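PDB 3DI5: DinB-like Protein from Bacillus cereus ATCC 10987, which binds a nickel ion in this crystal and belongs to the DinB family of metal-binding proteins, its cellular role not being established. Local coordinates for residues Met116-Ser119 with Ile120-Met123. Numbering follows the deposited sequence. Where two conformers were deposited one is given.
Sequences MPNS and IFLM
The carbonyl oxygen of P117 is met from two directions where strand 114-117 of a β-hairpin turns directly into helix 118-142 of the DinB helical bundle. P117 occupies the N-cap position, and its O accepts a hydrogen bond from I120 N at 3.1 Å; the 139° angle at the hydrogen and a donor 54° above the carbonyl plane mark it as a bent first-turn bond. The F121 ring supplies the second neighbour: its CD1 lies 3.3 Å from P117 O, while CE1 of the same ring is 3.5 Å from M116 O. Both oxygens sit at the ring edge, near its plane, an approach consistent with weak C-H...O attraction. With chi1 at -76°, F121 CG stands beside its own backbone N, which directs the ring back toward the strand-helix junction, edge first, where it also meets the ring of F111 at a steep angle. The N118 side chain passes the F121 ring obliquely, its amide plane steeply inclined to the ring, and is held by D104 O at ND2 and by N109 ND2 at OD1, so both polar ends of the buried amide are satisfied. Regular helix follows: L122 N bonds to N118 O, and M123 N to S119 O at 2.9 Å. I120 forms the apolar flank. The selenomethionine M116 is modelled in two conformers; in one, bent at both chi2 and chi3, CE comes 3.5 Å from I120 CG2, an approach that is therefore doubtful. The other branch is firmer: I120 CG1 runs alongside the proline ring, 3.9 Å from P117 CG.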
loop_
_atom_site.group_PDB
_atom_site.type_symbol
_atom_site.label_atom_id
_atom_site.label_comp_id
_atom_site.label_asym_id
_atom_site.label_seq_id
_atom_site.Cartn_x
_atom_site.Cartn_y
_atom_site.Cartn_z
HETATM N N MSE A 116 15.603 -12.267 4.259
HETATM C CA MSE A 116 14.303 -12.900 4.452
HETATM C C MSE A 116 13.790 -13.429 3.108
HETATM O O MSE A 116 14.108 -12.866 2.065
HETATM C CB MSE A 116 13.296 -11.884 5.019
HETATM C CG MSE A 116 13.648 -11.314 6.399
HETATM SE SE MSE A 116 13.610 -12.622 7.809
HETATM C CE MSE A 116 11.787 -12.380 8.425
ATOM N N PRO A 117 13.008 -14.521 3.131
ATOM C CA PRO A 117 12.372 -14.992 1.897
ATOM C C PRO A 117 11.425 -13.956 1.261
ATOM O O PRO A 117 10.912 -13.072 1.934
ATOM C CB PRO A 117 11.617 -16.258 2.337
ATOM C CG PRO A 117 11.682 -16.320 3.797
ATOM C CD PRO A 117 12.718 -15.388 4.288
ATOM N N ASN A 118 11.198 -14.045 -0.031
ATOM C CA ASN A 118 10.279 -13.117 -0.667
ATOM C C ASN A 118 8.882 -13.099 -0.033
ATOM O O ASN A 118 8.260 -12.048 0.023
ATOM C CB ASN A 118 10.190 -13.363 -2.163
ATOM C CG ASN A 118 11.395 -12.846 -2.895
ATOM O OD1 ASN A 118 11.983 -11.846 -2.493
ATOM N ND2 ASN A 118 11.786 -13.526 -3.956
ATOM N N SER A 119 8.408 -14.238 0.472
ATOM C CA SER A 119 7.066 -14.304 1.065
ATOM C C SER A 119 6.884 -13.360 2.270
ATOM O O SER A 119 5.795 -12.829 2.504
ATOM C CB SER A 119 6.727 -15.731 1.480
ATOM O OG SER A 119 7.732 -16.237 2.306
ATOM N N ILE A 120 7.958 -13.139 3.006
ATOM C CA ILE A 120 7.944 -12.262 4.157
ATOM C C ILE A 120 7.884 -10.812 3.673
ATOM O O ILE A 120 7.156 -9.979 4.221
ATOM C CB ILE A 120 9.173 -12.506 5.049
ATOM C CG1 ILE A 120 9.176 -13.936 5.611
ATOM C CG2 ILE A 120 9.200 -11.545 6.213
ATOM C CD1 ILE A 120 7.996 -14.287 6.518
ATOM N N PHE A 121 8.601 -10.489 2.612
ATOM C CA PHE A 121 8.406 -9.162 2.020
ATOM C C PHE A 121 6.919 -8.918 1.846
ATOM O O PHE A 121 6.391 -7.829 2.162
ATOM C CB PHE A 121 9.087 -9.032 0.674
ATOM C CG PHE A 121 10.570 -8.851 0.751
ATOM C CD1 PHE A 121 11.417 -9.935 0.941
ATOM C CD2 PHE A 121 11.128 -7.597 0.616
ATOM C CE1 PHE A 121 12.773 -9.766 0.997
ATOM C CE2 PHE A 121 12.488 -7.438 0.653
ATOM C CZ PHE A 121 13.312 -8.525 0.883
ATOM N N LEU A 122 6.243 -9.930 1.301
ATOM C CA LEU A 122 4.855 -9.776 0.857
ATOM C C LEU A 122 3.948 -9.700 2.084
ATOM O O LEU A 122 2.997 -8.943 2.103
ATOM C CB LEU A 122 4.418 -10.933 -0.058
ATOM C CG LEU A 122 4.982 -10.964 -1.482
ATOM C CD1 LEU A 122 4.373 -12.090 -2.267
ATOM C CD2 LEU A 122 4.743 -9.679 -2.166
HETATM N N MSE A 123 4.253 -10.495 3.099
HETATM C CA MSE A 123 3.523 -10.453 4.353
HETATM C C MSE A 123 3.652 -9.061 4.954
HETATM O O MSE A 123 2.711 -8.538 5.546
HETATM C CB MSE A 123 4.100 -11.482 5.329
HETATM C CG MSE A 123 3.407 -11.566 6.643
HETATM SE SE MSE A 123 4.562 -12.394 8.018
HETATM C CE MSE A 123 5.947 -10.912 8.250
#